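Local structure of protein Niban 2 (Homo sapiens, 7CTP) at residues R265-I268 with Q269-D272; D307-Q310 with I311-S314. The protein may help suppress apoptosis and promote melanoma cell invasion, and in this part joins a PH domain to a long helical region. One frame throughout, in Å; residues are numbered along the deposited sequence.

Contact 1 of 2, residues R265-I268 with Q269-D272; sequences RQWI and QISD
W267 and S271, one helical turn apart, meet through both an apolar touch and a shared water. The serine CB lies over one face of the indole, 3.9 Å above its plane and displaced toward the rim, with W267 NE1 4.0 Å from S271 CB. With CG anti to the backbone N (chi1 169°), the indole is carried along the carbonyl side of its own residue and so over the following turn. There W267 CZ3 also approaches I270 CG2 at 4.1 Å, the two side chains crossing at about a right angle.

Among the polar contacts, the water accepts from W267 NE1 at 3.1 Å and donates to S271 OG at 2.7 Å. It thereby satisfies the indole N-H and joins two buried residues. S271 OG is also hydrogen-bonded to the carbonyl O of Y165, which ties this turn to the PH-domain region. R265 and Q269 run side by side in the same direction. R265 NH1 is 3.3 Å from Q269 OE1, but the N-H does not point at the oxygen well enough for a hydrogen bond; the guanidinium and amide planes are nearly perpendicular, 83° apart.

The backbone supplies regular alpha-helical i to i+4 bonds from the N of Q269, I270, S271 and D272 to the O of R265, Q266, W267 and I268 respectively. The shortest runs from S271 N to W267 O at 2.8 Å, with an N-H...O angle of 164°.

This turn lies near the start of helix 260-337. W267 packs on L248 and K249 of helix 232-252, where I270 meets L252 and S271 meets M241. Helix 3-7 contributes V3 and L4 against Q269, while I268 touches H168 in the loop between strands 157-162 and 169-173.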
loop_
_atom_site.group_PDB
_atom_site.type_symbol
_atom_site.label_atom_id
_atom_site.label_comp_id
_atom_site.label_asym_id
_atom_site.label_seq_id
_atom_site.Cartn_x
_atom_site.Cartn_y
_atom_site.Cartn_z
ATOM N N ARG A 265 16.494 23.247 -0.842
ATOM C CA ARG A 265 15.602 23.400 0.306
ATOM C C ARG A 265 14.412 24.299 -0.025
ATOM O O ARG A 265 13.290 24.051 0.435
ATOM C CB ARG A 265 16.377 23.953 1.500
ATOM C CG ARG A 265 15.581 23.983 2.798
ATOM C CD ARG A 265 15.834 25.265 3.580
ATOM N NE ARG A 265 15.114 26.394 2.995
ATOM C CZ ARG A 265 14.666 27.438 3.684
ATOM N NH1 ARG A 265 14.024 28.418 3.069
ATOM N NH2 ARG A 265 14.845 27.500 4.992
ATOM N N GLN A 266 14.638 25.353 -0.812
ATOM C CA GLN A 266 13.529 26.206 -1.219
ATOM C C GLN A 266 12.531 25.433 -2.063
ATOM O O GLN A 266 11.313 25.605 -1.912
ATOM C CB GLN A 266 14.047 27.421 -1.982
ATOM C CG GLN A 266 14.843 28.349 -1.113
ATOM C CD GLN A 266 15.514 29.429 -1.915
ATOM O OE1 GLN A 266 16.712 29.664 -1.777
ATOM N NE2 GLN A 266 14.744 30.089 -2.769
ATOM N N TRP A 267 13.017 24.564 -2.952
ATOM C CA TRP A 267 12.082 23.791 -3.764
ATOM C C TRP A 267 11.247 22.854 -2.892
ATOM O O TRP A 267 10.043 22.682 -3.127
ATOM C CB TRP A 267 12.804 22.999 -4.855
ATOM C CG TRP A 267 11.847 22.036 -5.461
ATOM C CD1 TRP A 267 11.799 20.687 -5.259
ATOM C CD2 TRP A 267 10.723 22.359 -6.281
ATOM N NE1 TRP A 267 10.732 20.145 -5.929
ATOM C CE2 TRP A 267 10.053 21.149 -6.568
ATOM C CE3 TRP A 267 10.226 23.550 -6.817
ATOM C CZ2 TRP A 267 8.911 21.094 -7.372
ATOM C CZ3 TRP A 267 9.087 23.496 -7.623
ATOM C CH2 TRP A 267 8.442 22.276 -7.889
ATOM N N ILE A 268 11.869 22.249 -1.873
ATOM C CA ILE A 268 11.130 21.369 -0.967
ATOM C C ILE A 268 10.008 22.135 -0.278
ATOM O O ILE A 268 8.891 21.625 -0.121
ATOM C CB ILE A 268 12.091 20.723 0.053
ATOM C CG1 ILE A 268 12.984 19.688 -0.640
ATOM C CG2 ILE A 268 11.296 20.086 1.205
ATOM C CD1 ILE A 268 14.306 19.432 0.078
ATOM N N GLN A 269 10.282 23.377 0.132
ATOM C CA GLN A 269 9.258 24.193 0.778
ATOM C C GLN A 269 8.121 24.521 -0.184
ATOM O O GLN A 269 6.941 24.459 0.187
ATOM C CB GLN A 269 9.889 25.472 1.331
ATOM C CG GLN A 269 8.954 26.294 2.207
ATOM C CD GLN A 269 9.694 27.329 3.035
ATOM O OE1 GLN A 269 10.852 27.658 2.755
ATOM N NE2 GLN A 269 9.030 27.846 4.063
ATOM N N ILE A 270 8.461 24.886 -1.424
ATOM C CA ILE A 270 7.448 25.169 -2.440
ATOM C C ILE A 270 6.616 23.925 -2.733
ATOM O O ILE A 270 5.386 23.989 -2.823
ATOM C CB ILE A 270 8.112 25.703 -3.720
ATOM C CG1 ILE A 270 8.710 27.087 -3.469
ATOM C CG2 ILE A 270 7.089 25.729 -4.884
ATOM C CD1 ILE A 270 9.700 27.520 -4.529
ATOM N N SER A 271 7.283 22.779 -2.900
ATOM C CA SER A 271 6.578 21.538 -3.224
ATOM C C SER A 271 5.570 21.182 -2.137
ATOM O O SER A 271 4.439 20.761 -2.429
ATOM C CB SER A 271 7.576 20.401 -3.411
ATOM O OG SER A 271 6.936 19.223 -3.870
ATOM N N ASP A 272 5.974 21.310 -0.868
ATOM C CA ASP A 272 5.055 20.984 0.220
ATOM C C ASP A 272 3.825 21.879 0.199
ATOM O O ASP A 272 2.707 21.417 0.468
ATOM C CB ASP A 272 5.732 21.105 1.584
ATOM C CG ASP A 272 4.755 20.792 2.721
ATOM O OD1 ASP A 272 4.395 19.610 2.888
ATOM O OD2 ASP A 272 4.304 21.722 3.415
HETATM O O HOH W 1 8.632 17.859 -5.426
#

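Contact 2 of 2, residues D307-Q310 with I311-S314; sequences DMDQ and IITS
M308 and I312 are brought together by their torsions: M308 CG stands anti to its backbone N (chi1 175°), and the chain then bends at the next two bonds, while I312 holds CG1 beside its own N (chi1 -65°) with the chain extended beyond it. This puts I312 CD1 3.9 Å from M308 SD, the two side chains crossing at a slant. I311, also with CG1 on the N side, lays that atom 3.4 Å from D307 O and 4.2 Å from D307 CB, and packs on F40, F526 and F529.

T313 turns its hydroxyl back onto the preceding turn. D309 O accepts from T313 OG1 and from T313 N, both at 3.0 Å, and the donors arrive from opposite faces of the carbonyl plane. The grip lies at a kink: the amides of D309 and Q310 have no bond to the turn before. Regular i to i+4 bonding continues through I311 N to D307 O at 2.9 Å.

With an alanine at I311 the CG1, CG2 and CD1 carbons are gone, which would probably open a gap beside the three phenylalanines and uncover D307 O. F40 of helix 10-48 meets both M308 and I311, and R44 and E48 of that helix touch I312; F526 and F529 lie in the loop between helices 464-511 and 532-555.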
loop_
_atom_site.group_PDB
_atom_site.type_symbol
_atom_site.label_atom_id
_atom_site.label_comp_id
_atom_site.label_asym_id
_atom_site.label_seq_id
_atom_site.Cartn_x
_atom_site.Cartn_y
_atom_site.Cartn_z
ATOM N N ASP A 307 -30.348 -8.149 -14.765
ATOM C CA ASP A 307 -29.857 -8.373 -16.117
ATOM C C ASP A 307 -28.537 -9.127 -16.161
ATOM O O ASP A 307 -27.926 -9.202 -17.230
ATOM C CB ASP A 307 -29.707 -7.040 -16.852
ATOM C CG ASP A 307 -31.044 -6.403 -17.183
ATOM O OD1 ASP A 307 -32.053 -7.141 -17.244
ATOM O OD2 ASP A 307 -31.083 -5.169 -17.373
ATOM N N MET A 308 -28.108 -9.698 -15.032
ATOM C CA MET A 308 -26.829 -10.388 -14.899
ATOM C C MET A 308 -26.477 -11.267 -16.097
ATOM O O MET A 308 -25.410 -11.116 -16.702
ATOM C CB MET A 308 -26.854 -11.224 -13.617
ATOM C CG MET A 308 -25.625 -12.085 -13.408
ATOM S SD MET A 308 -24.138 -11.097 -13.150
ATOM C CE MET A 308 -24.460 -10.426 -11.514
ATOM N N ASP A 309 -27.370 -12.189 -16.460
ATOM C CA ASP A 309 -27.049 -13.136 -17.525
ATOM C C ASP A 309 -26.879 -12.439 -18.870
ATOM O O ASP A 309 -26.040 -12.843 -19.684
ATOM C CB ASP A 309 -28.130 -14.212 -17.611
ATOM C CG ASP A 309 -28.148 -15.115 -16.399
ATOM O OD1 ASP A 309 -27.148 -15.126 -15.649
ATOM O OD2 ASP A 309 -29.159 -15.820 -16.202
ATOM N N GLN A 310 -27.664 -11.393 -19.123
ATOM C CA GLN A 310 -27.560 -10.673 -20.387
ATOM C C GLN A 310 -26.290 -9.828 -20.436
ATOM O O GLN A 310 -25.675 -9.672 -21.501
ATOM C CB GLN A 310 -28.801 -9.805 -20.593
ATOM C CG GLN A 310 -30.094 -10.600 -20.843
ATOM C CD GLN A 310 -30.448 -11.561 -19.707
ATOM O OE1 GLN A 310 -30.579 -11.162 -18.543
ATOM N NE2 GLN A 310 -30.593 -12.844 -20.042
ATOM N N ILE A 311 -25.889 -9.263 -19.293
ATOM C CA ILE A 311 -24.627 -8.525 -19.238
ATOM C C ILE A 311 -23.452 -9.461 -19.508
ATOM O O ILE A 311 -22.544 -9.134 -20.285
ATOM C CB ILE A 311 -24.481 -7.803 -17.884
ATOM C CG1 ILE A 311 -25.605 -6.775 -17.705
ATOM C CG2 ILE A 311 -23.118 -7.100 -17.795
ATOM C CD1 ILE A 311 -25.630 -6.127 -16.332
ATOM N N ILE A 312 -23.469 -10.653 -18.905
ATOM C CA ILE A 312 -22.399 -11.625 -19.138
ATOM C C ILE A 312 -22.329 -11.996 -20.615
ATOM O O ILE A 312 -21.244 -12.074 -21.208
ATOM C CB ILE A 312 -22.606 -12.868 -18.257
ATOM C CG1 ILE A 312 -22.470 -12.512 -16.773
ATOM C CG2 ILE A 312 -21.609 -13.966 -18.642
ATOM C CD1 ILE A 312 -22.959 -13.611 -15.848
ATOM N N THR A 313 -23.492 -12.236 -21.227
ATOM C CA THR A 313 -23.549 -12.576 -22.646
ATOM C C THR A 313 -22.979 -11.459 -23.507
ATOM O O THR A 313 -22.212 -11.702 -24.449
ATOM C CB THR A 313 -24.997 -12.864 -23.033
ATOM O OG1 THR A 313 -25.424 -14.048 -22.351
ATOM C CG2 THR A 313 -25.133 -13.036 -24.534
ATOM N N SER A 314 -23.349 -10.217 -23.195
ATOM C CA SER A 314 -22.862 -9.083 -23.968
ATOM C C SER A 314 -21.360 -8.910 -23.783
ATOM O O SER A 314 -20.630 -8.645 -24.747
ATOM C CB SER A 314 -23.619 -7.817 -23.568
ATOM O OG SER A 314 -22.870 -6.648 -23.842
#

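How the contacts relate
Contacts 1 and 2 are two separate turns of helix 260-337, with contact 1 near its N-terminal end and contact 2 well along it. Their centres are 52 Å apart and their nearest atoms about 42 Å apart, so neither touches the other. Residues 265-272 border the PH-domain region, helix 232-252 and the N-terminal helix 3-7, whereas residues 307-314 pack against helix 10-48 and a loop late in the chain. One helix thus runs from the PH side of the molecule to a distant part of the helical region. No ligand or catalytic site is identified at either place.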